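Local atomic coordinates of benzoylformate decarboxylase (Mycobacterium smegmatis, PDB entry 4Q9D), a protein that belongs to the thiamine pyrophosphate-dependent enzyme family, built from three domains with parallel sheets, and carries a magnesium ion in its C-terminal domain. Residues B[268-273]-B[291-296]; B[205-210]-B[240-245]; B[150-155]-B[181-186]. One frame throughout, in Å; residues are numbered along the deposited sequence.

In the fold
Interactions 1 and 2 belong to one parallel sheet of the central domain, whereas interaction 3 sets a loop of the first domain (150-155) against the segment that leads into the central one (181-186). The centres of interactions 1 and 2 are about 17 Å apart, and the two meet through neighbouring strands 203-207 and 269-273: V206 N is 2.8 Å from V271 O, a probable hydrogen bond. Interaction 3 touches neither; its nearest atoms are about 9 Å from interaction 1 and about 6 Å from interaction 2. The M150 side chain lies about 4 Å from a formic acid, probably from the crystallisation liquor. The magnesium ligands D434, N461 and E463 lie in none of the three contacts.

Interaction 1: residues B[268-273]-B[291-296]; sequences DLVVVV and EGTDLL
L269 and L296 share one face of the parallel pair of strands 269-273 and 294-296, while V270 and L295 occupy the other. L269 extends its CG away from its own amide nitrogen (chi1 178°), and CD1 ends 4.0 Å from L296 CG and 3.9 Å from D294 CB. On the reverse face the methyls meet at a slant: V270 CG2 lies 3.8 Å from T293 CG2, and V272 CG2 is 4.1 Å from L295 CD1. Four backbone bonds stitch the strands together, running from D294 N to D268 O (2.9 Å), from V270 N to D294 O (2.8 Å), from L296 N to V270 O and from V272 N to L296 O. The polar ends turn to other partners: D294 forms a salt bridge with R196, the D268 carboxylate accepts the backbone N-H groups of K201 and H202, and T293 OG1 bonds Y267 O. From helix 187-199, I197 packs on L269 and L296, and F193 on L296; strand 203-207 continues the sheet beyond 269-273, where M204 and V206 pack against V270.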
loop_
_atom_site.group_PDB
_atom_site.type_symbol
_atom_site.label_atom_id
_atom_site.label_comp_id
_atom_site.label_asym_id
_atom_site.label_seq_id
_atom_site.Cartn_x
_atom_site.Cartn_y
_atom_site.Cartn_z
ATOM N N ASP B 268 33.201 -28.466 2.420
ATOM C CA ASP B 268 32.147 -29.268 1.829
ATOM C C ASP B 268 30.778 -28.901 2.424
ATOM O O ASP B 268 29.747 -29.271 1.858
ATOM C CB ASP B 268 32.442 -30.793 1.900
ATOM C CG ASP B 268 32.564 -31.339 3.339
ATOM O OD1 ASP B 268 32.763 -30.572 4.295
ATOM O OD2 ASP B 268 32.469 -32.576 3.516
ATOM N N LEU B 269 30.772 -28.174 3.553
ATOM C CA LEU B 269 29.516 -27.746 4.183
ATOM C C LEU B 269 29.685 -26.413 4.917
ATOM O O LEU B 269 30.604 -26.254 5.733
ATOM C CB LEU B 269 29.016 -28.795 5.175
ATOM C CG LEU B 269 27.739 -28.422 5.935
ATOM C CD1 LEU B 269 26.534 -28.463 4.991
ATOM C CD2 LEU B 269 27.516 -29.349 7.128
ATOM N N VAL B 270 28.813 -25.453 4.599
ATOM C CA VAL B 270 28.767 -24.176 5.321
ATOM C C VAL B 270 27.536 -24.169 6.221
ATOM O O VAL B 270 26.409 -24.397 5.761
ATOM C CB VAL B 270 28.757 -22.969 4.356
ATOM C CG1 VAL B 270 28.802 -21.653 5.165
ATOM C CG2 VAL B 270 29.957 -23.057 3.433
ATOM N N VAL B 271 27.761 -23.956 7.510
ATOM C CA VAL B 271 26.671 -23.844 8.455
ATOM C C VAL B 271 26.471 -22.378 8.842
ATOM O O VAL B 271 27.315 -21.787 9.504
ATOM C CB VAL B 271 26.946 -24.659 9.703
ATOM C CG1 VAL B 271 25.754 -24.553 10.646
ATOM C CG2 VAL B 271 27.234 -26.134 9.313
ATOM N N VAL B 272 25.364 -21.792 8.406
ATOM C CA VAL B 272 25.126 -20.369 8.642
ATOM C C VAL B 272 24.059 -20.143 9.705
ATOM O O VAL B 272 22.875 -20.447 9.488
ATOM C CB VAL B 272 24.688 -19.657 7.346
ATOM C CG1 VAL B 272 24.495 -18.166 7.638
ATOM C CG2 VAL B 272 25.742 -19.890 6.233
ATOM N N VAL B 273 24.474 -19.605 10.841
ATOM C CA VAL B 273 23.573 -19.424 11.968
ATOM C C VAL B 273 23.457 -17.955 12.241
ATOM O O VAL B 273 24.438 -17.304 12.560
ATOM C CB VAL B 273 24.075 -20.141 13.255
ATOM C CG1 VAL B 273 23.058 -19.992 14.375
ATOM C CG2 VAL B 273 24.329 -21.625 12.985
ATOM N N GLU B 291 29.786 -25.692 -6.688
ATOM C CA GLU B 291 29.551 -27.134 -6.705
ATOM C C GLU B 291 30.501 -27.875 -5.762
ATOM O O GLU B 291 31.680 -27.550 -5.664
ATOM C CB GLU B 291 29.689 -27.674 -8.123
ATOM C CG GLU B 291 29.253 -29.126 -8.270
ATOM C CD GLU B 291 29.507 -29.658 -9.665
ATOM O OE1 GLU B 291 30.692 -29.774 -10.054
ATOM O OE2 GLU B 291 28.523 -29.954 -10.378
ATOM N N GLY B 292 29.971 -28.832 -5.015
ATOM C CA GLY B 292 30.782 -29.482 -4.001
ATOM C C GLY B 292 30.649 -28.876 -2.607
ATOM O O GLY B 292 31.128 -29.452 -1.620
ATOM N N THR B 293 30.009 -27.711 -2.504
ATOM C CA THR B 293 29.799 -27.119 -1.182
ATOM C C THR B 293 28.314 -27.056 -0.876
ATOM O O THR B 293 27.565 -26.416 -1.611
ATOM C CB THR B 293 30.384 -25.698 -1.095
ATOM O OG1 THR B 293 31.781 -25.738 -1.398
ATOM C CG2 THR B 293 30.192 -25.136 0.310
ATOM N N ASP B 294 27.877 -27.723 0.186
ATOM C CA ASP B 294 26.475 -27.617 0.615
ATOM C C ASP B 294 26.316 -26.520 1.669
ATOM O O ASP B 294 27.302 -26.113 2.302
ATOM C CB ASP B 294 25.966 -28.938 1.192
ATOM C CG ASP B 294 25.828 -30.038 0.135
ATOM O OD1 ASP B 294 25.610 -29.735 -1.058
ATOM O OD2 ASP B 294 25.925 -31.217 0.519
ATOM N N LEU B 295 25.081 -26.053 1.864
ATOM C CA LEU B 295 24.798 -25.012 2.876
ATOM C C LEU B 295 23.544 -25.287 3.728
ATOM O O LEU B 295 22.518 -25.733 3.220
ATOM C CB LEU B 295 24.724 -23.627 2.224
ATOM C CG LEU B 295 24.589 -22.371 3.117
ATOM C CD1 LEU B 295 25.183 -21.163 2.402
ATOM C CD2 LEU B 295 23.118 -22.081 3.462
ATOM N N LEU B 296 23.673 -25.069 5.036
ATOM C CA LEU B 296 22.552 -25.095 5.969
ATOM C C LEU B 296 22.413 -23.690 6.551
ATOM O O LEU B 296 23.422 -23.031 6.834
ATOM C CB LEU B 296 22.829 -26.070 7.133
ATOM C CG LEU B 296 23.000 -27.543 6.736
ATOM C CD1 LEU B 296 23.487 -28.351 7.942
ATOM C CD2 LEU B 296 21.701 -28.089 6.220
HETATM O O HOH W 1 29.074 -31.220 0.207
#

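Interaction 2: residues B[205-210]-B[240-245]; sequences LVLGPE and MSFPED
The ring of F242 receives L207 obliquely: CD1 of the leucine comes within 3.5 Å of F242 CD1 and also touches F242 CB, 4.0 Å away. One face of the ring carries P243, the next residue in the chain, whose CD stands 3.3 Å above the ring plane, displaced toward the rim. The ring of H246 meets that of F242 with the planes at about 50°, and A224 of helix 217-227 and V231 of strand 231-233 add further apolar contacts. The setting is the Rossmann-like central domain, a parallel sheet whose strands run in the order 3-2-1-4-5-6. Strand 203-207 is its first strand in sequence and lies in the middle of the sheet; at its C-terminal end the chain turns through G208 into the short helix 209-213. The segment 240-245, part of the loop between strands 231-233 and 249-252, passes beside this turn.

The chi1 of F242, -177°, swings the ring back from the loop toward the sheet, where L207 also packs on V231 and V273. The preceding residue joins the same turn by polar means. S241 OG gives its proton to G208 O and accepts the backbone N-H of D212, so the hydroxyl is used both as donor and as acceptor. A second link is made by water 2, which donates to L207 O at 2.7 Å and accepts from S241 N at 2.9 Å. Leucine side chain, water and hydroxyl thus join L207 and G208, at the strand end and the turn after it, to S241 and F242. The hydroxyl bond is short, 2.6 Å, and S241 OG approaches G208 O from well out of the carbonyl plane, by 48°.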
loop_
_atom_site.group_PDB
_atom_site.type_symbol
_atom_site.label_atom_id
_atom_site.label_comp_id
_atom_site.label_asym_id
_atom_site.label_seq_id
_atom_site.Cartn_x
_atom_site.Cartn_y
_atom_site.Cartn_z
ATOM N N LEU B 205 31.719 -22.668 9.842
ATOM C CA LEU B 205 30.626 -22.110 10.598
ATOM C C LEU B 205 30.604 -20.593 10.451
ATOM O O LEU B 205 31.648 -19.950 10.551
ATOM C CB LEU B 205 30.774 -22.488 12.069
ATOM C CG LEU B 205 29.736 -21.895 13.023
ATOM C CD1 LEU B 205 28.334 -22.435 12.651
ATOM C CD2 LEU B 205 30.089 -22.230 14.468
ATOM N N VAL B 206 29.416 -20.033 10.202
ATOM C CA VAL B 206 29.222 -18.580 10.172
ATOM C C VAL B 206 28.270 -18.208 11.292
ATOM O O VAL B 206 27.176 -18.760 11.374
ATOM C CB VAL B 206 28.614 -18.080 8.820
ATOM C CG1 VAL B 206 28.541 -16.569 8.803
ATOM C CG2 VAL B 206 29.423 -18.588 7.616
ATOM N N LEU B 207 28.695 -17.283 12.151
ATOM C CA LEU B 207 27.888 -16.793 13.257
ATOM C C LEU B 207 27.639 -15.310 13.029
ATOM O O LEU B 207 28.556 -14.484 13.124
ATOM C CB LEU B 207 28.588 -17.017 14.618
ATOM C CG LEU B 207 28.794 -18.485 15.069
ATOM C CD1 LEU B 207 29.633 -18.585 16.359
ATOM C CD2 LEU B 207 27.459 -19.218 15.264
ATOM N N GLY B 208 26.385 -14.982 12.727
ATOM C CA GLY B 208 25.987 -13.631 12.376
ATOM C C GLY B 208 25.334 -12.880 13.526
ATOM O O GLY B 208 25.247 -13.383 14.655
ATOM N N PRO B 209 24.876 -11.657 13.242
ATOM C CA PRO B 209 24.347 -10.744 14.266
ATOM C C PRO B 209 23.184 -11.297 15.115
ATOM O O PRO B 209 23.021 -10.808 16.234
ATOM C CB PRO B 209 23.846 -9.553 13.449
ATOM C CG PRO B 209 24.730 -9.557 12.185
ATOM C CD PRO B 209 24.969 -11.032 11.903
ATOM N N GLU B 210 22.384 -12.250 14.620
ATOM C CA GLU B 210 21.258 -12.738 15.426
ATOM C C GLU B 210 21.762 -13.395 16.687
ATOM O O GLU B 210 21.040 -13.480 17.686
ATOM C CB GLU B 210 20.397 -13.745 14.669
ATOM C CG GLU B 210 19.633 -13.175 13.491
ATOM C CD GLU B 210 18.703 -14.225 12.897
ATOM O OE1 GLU B 210 18.933 -14.642 11.755
ATOM O OE2 GLU B 210 17.766 -14.658 13.590
ATOM N N MET B 240 28.484 -8.137 16.426
ATOM C CA MET B 240 29.478 -9.219 16.407
ATOM C C MET B 240 29.180 -10.221 17.500
ATOM O O MET B 240 28.945 -9.836 18.641
ATOM C CB MET B 240 30.875 -8.658 16.528
ATOM C CG MET B 240 31.330 -8.189 15.145
ATOM S SD MET B 240 32.992 -7.634 15.158
ATOM C CE MET B 240 33.084 -6.415 13.835
ATOM N N SER B 241 29.187 -11.502 17.137
ATOM C CA SER B 241 28.549 -12.533 17.945
ATOM C C SER B 241 29.540 -13.614 18.397
ATOM O O SER B 241 29.152 -14.575 19.057
ATOM C CB SER B 241 27.426 -13.194 17.121
ATOM O OG SER B 241 26.400 -12.271 16.754
ATOM N N PHE B 242 30.810 -13.465 18.037
ATOM C CA PHE B 242 31.828 -14.480 18.363
ATOM C C PHE B 242 33.159 -13.762 18.589
ATOM O O PHE B 242 33.526 -12.906 17.792
ATOM C CB PHE B 242 31.948 -15.458 17.189
ATOM C CG PHE B 242 32.922 -16.606 17.406
ATOM C CD1 PHE B 242 32.558 -17.717 18.165
ATOM C CD2 PHE B 242 34.185 -16.594 16.809
ATOM C CE1 PHE B 242 33.436 -18.781 18.341
ATOM C CE2 PHE B 242 35.062 -17.664 16.980
ATOM C CZ PHE B 242 34.691 -18.747 17.752
ATOM N N PRO B 243 33.891 -14.128 19.654
ATOM C CA PRO B 243 35.119 -13.405 20.045
ATOM C C PRO B 243 36.141 -13.385 18.917
ATOM O O PRO B 243 36.478 -14.416 18.328
ATOM C CB PRO B 243 35.610 -14.159 21.294
ATOM C CG PRO B 243 34.917 -15.484 21.266
ATOM C CD PRO B 243 33.655 -15.343 20.463
ATOM N N GLU B 244 36.587 -12.186 18.561
ATOM C CA GLU B 244 37.414 -12.049 17.374
ATOM C C GLU B 244 38.889 -12.423 17.640
ATOM O O GLU B 244 39.709 -12.464 16.712
ATOM C CB GLU B 244 37.289 -10.622 16.826
ATOM C CG GLU B 244 35.972 -10.334 16.096
ATOM C CD GLU B 244 36.042 -9.020 15.346
ATOM O OE1 GLU B 244 35.985 -7.949 15.995
ATOM O OE2 GLU B 244 36.215 -9.073 14.116
ATOM N N ASP B 245 39.216 -12.660 18.909
ATOM C CA ASP B 245 40.530 -13.191 19.302
ATOM C C ASP B 245 40.505 -14.711 19.498
ATOM O O ASP B 245 41.480 -15.275 19.946
ATOM C CB ASP B 245 41.019 -12.523 20.596
ATOM C CG ASP B 245 40.071 -12.754 21.766
ATOM O OD1 ASP B 245 38.947 -13.249 21.537
ATOM O OD2 ASP B 245 40.425 -12.417 22.912
HETATM O O HOH W 2 29.790 -12.560 14.543
#

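Interaction 3: residues B[150-155]-B[181-186]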
loop_
_atom_site.group_PDB
_atom_site.type_symbol
_atom_site.label_atom_id
_atom_site.label_comp_id
_atom_site.label_asym_id
_atom_site.label_seq_id
_atom_site.Cartn_x
_atom_site.Cartn_y
_atom_site.Cartn_z
ATOM N N MET B 150 7.451 -7.896 19.727
ATOM C CA MET B 150 8.250 -8.773 20.582
ATOM C C MET B 150 8.249 -10.217 20.133
ATOM O O MET B 150 9.156 -10.958 20.493
ATOM C CB MET B 150 7.795 -8.683 22.041
ATOM C CG MET B 150 8.143 -7.346 22.707
ATOM S SD MET B 150 9.949 -7.167 22.907
ATOM C CE MET B 150 10.241 -8.289 24.294
ATOM N N GLN B 151 7.255 -10.616 19.337
ATOM C CA GLN B 151 7.239 -11.979 18.817
ATOM C C GLN B 151 8.247 -12.092 17.682
ATOM O O GLN B 151 8.488 -11.123 16.962
ATOM C CB GLN B 151 5.844 -12.413 18.385
ATOM C CG GLN B 151 4.844 -12.444 19.558
ATOM C CD GLN B 151 3.460 -12.890 19.116
ATOM O OE1 GLN B 151 2.888 -13.825 19.686
ATOM N NE2 GLN B 151 2.914 -12.229 18.087
ATOM N N PRO B 152 8.863 -13.272 17.537
ATOM C CA PRO B 152 9.997 -13.393 16.598
ATOM C C PRO B 152 9.538 -13.489 15.135
ATOM O O PRO B 152 8.472 -14.014 14.879
ATOM C CB PRO B 152 10.670 -14.709 17.024
ATOM C CG PRO B 152 9.568 -15.517 17.674
ATOM C CD PRO B 152 8.700 -14.461 18.392
ATOM N N PRO B 153 10.311 -12.923 14.192
ATOM C CA PRO B 153 11.476 -12.084 14.494
ATOM C C PRO B 153 11.030 -10.693 14.911
ATOM O O PRO B 153 10.067 -10.149 14.347
ATOM C CB PRO B 153 12.206 -12.016 13.145
ATOM C CG PRO B 153 11.097 -12.078 12.142
ATOM C CD PRO B 153 10.046 -13.008 12.738
ATOM N N MET B 154 11.720 -10.114 15.889
ATOM C CA MET B 154 11.335 -8.824 16.425
ATOM C C MET B 154 11.463 -7.739 15.375
ATOM O O MET B 154 12.169 -7.905 14.398
ATOM C CB MET B 154 12.203 -8.467 17.638
ATOM C CG MET B 154 11.988 -9.398 18.823
ATOM S SD MET B 154 12.901 -8.877 20.266
ATOM C CE MET B 154 12.361 -10.089 21.464
ATOM N N GLY B 155 10.784 -6.617 15.592
ATOM C CA GLY B 155 10.859 -5.519 14.662
ATOM C C GLY B 155 9.973 -4.357 15.071
ATOM O O GLY B 155 9.205 -4.447 16.032
ATOM N N THR B 181 8.835 -14.743 23.005
ATOM C CA THR B 181 9.860 -13.962 22.294
ATOM C C THR B 181 10.817 -14.876 21.517
ATOM O O THR B 181 11.727 -14.398 20.853
ATOM C CB THR B 181 10.669 -13.082 23.240
ATOM O OG1 THR B 181 11.232 -13.913 24.259
ATOM C CG2 THR B 181 9.777 -12.046 23.900
ATOM N N ARG B 182 10.600 -16.186 21.605
ATOM C CA ARG B 182 11.422 -17.168 20.904
ATOM C C ARG B 182 10.510 -18.275 20.424
ATOM O O ARG B 182 9.517 -18.587 21.089
ATOM C CB ARG B 182 12.458 -17.834 21.854
ATOM C CG ARG B 182 13.294 -16.895 22.671
ATOM C CD ARG B 182 14.428 -17.631 23.410
ATOM N NE ARG B 182 13.936 -18.632 24.372
ATOM C CZ ARG B 182 14.721 -19.403 25.128
ATOM N NH1 ARG B 182 16.054 -19.289 25.053
ATOM N NH2 ARG B 182 14.177 -20.288 25.970
ATOM N N VAL B 183 10.848 -18.878 19.286
ATOM C CA VAL B 183 10.358 -20.216 18.962
ATOM C C VAL B 183 11.584 -21.127 18.842
ATOM O O VAL B 183 12.688 -20.643 18.604
ATOM C CB VAL B 183 9.481 -20.241 17.676
ATOM C CG1 VAL B 183 8.232 -19.350 17.869
ATOM C CG2 VAL B 183 10.281 -19.782 16.442
ATOM N N ALA B 184 11.406 -22.432 19.005
ATOM C CA ALA B 184 12.530 -23.361 18.878
ATOM C C ALA B 184 12.519 -23.985 17.508
ATOM O O ALA B 184 11.469 -24.083 16.904
ATOM C CB ALA B 184 12.443 -24.477 19.969
ATOM N N PRO B 185 13.692 -24.427 17.016
ATOM C CA PRO B 185 13.742 -25.218 15.779
ATOM C C PRO B 185 12.868 -26.484 15.906
ATOM O O PRO B 185 12.743 -27.057 16.973
ATOM C CB PRO B 185 15.222 -25.635 15.695
ATOM C CG PRO B 185 15.975 -24.590 16.520
ATOM C CD PRO B 185 15.016 -24.309 17.659
ATOM N N ASP B 186 12.251 -26.894 14.819
ATOM C CA ASP B 186 11.585 -28.178 14.748
ATOM C C ASP B 186 12.671 -29.221 15.103
ATOM O O ASP B 186 13.713 -29.269 14.448
ATOM C CB ASP B 186 11.075 -28.317 13.311
ATOM C CG ASP B 186 10.545 -29.703 12.972
ATOM O OD1 ASP B 186 10.903 -30.678 13.641
ATOM O OD2 ASP B 186 9.799 -29.808 11.961
HETATM O O HOH W 3 11.597 -12.404 19.471
#
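P152 lies against the backbone of T181, R182 and V183, and its ring can be followed atom by atom. CB is 4.0 Å from T181 O. CG, at the tip, reaches further along the segment, lying 3.9 Å from V183 N and 4.1 Å from V183 CG1. CD, where the ring closes back on the chain, rests 3.8 Å from T181 C. The proline is therefore laid along the backbone of the other segment from T181 to V183, and the peptide bond that follows it, leading into P153, is cis.

The methyl ends of two methionines reach T181 from the same side. M150 curls through its last two torsions and lies alongside T181, bringing its CE to 3.8 Å from T181 CG2. The straight chain of M154 passes T181 at a slant, with its CE 3.9 Å from T181 CB. The backbone of M150 also takes part: T181 CA makes a CA-H...O contact with M150 O at 3.6 Å.

Segment 150-155 links helix 138-150 to strand 157-162 of the first sheet, while segment 181-186 leads into helix 187-199, which packs on the sheet of the central domain, so the contact joins the two parts of the fold. It also borders a subunit interface, where A184 pairs with a strand of the second subunit in an antiparallel ladder.

The two segments share no direct hydrogen bond. Water 3 bridges M150 O and T181 O, although its 2.4 Å distance to T181 O is implausibly short and its exact position doubtful. The direct contact is thus mostly van der Waals packing of P152, M150, M154, T181 and V183, with one weak CA-H...O contact, while R182 forms its salt bridge with D186 of the second subunit, and D186 with R182 of that subunit.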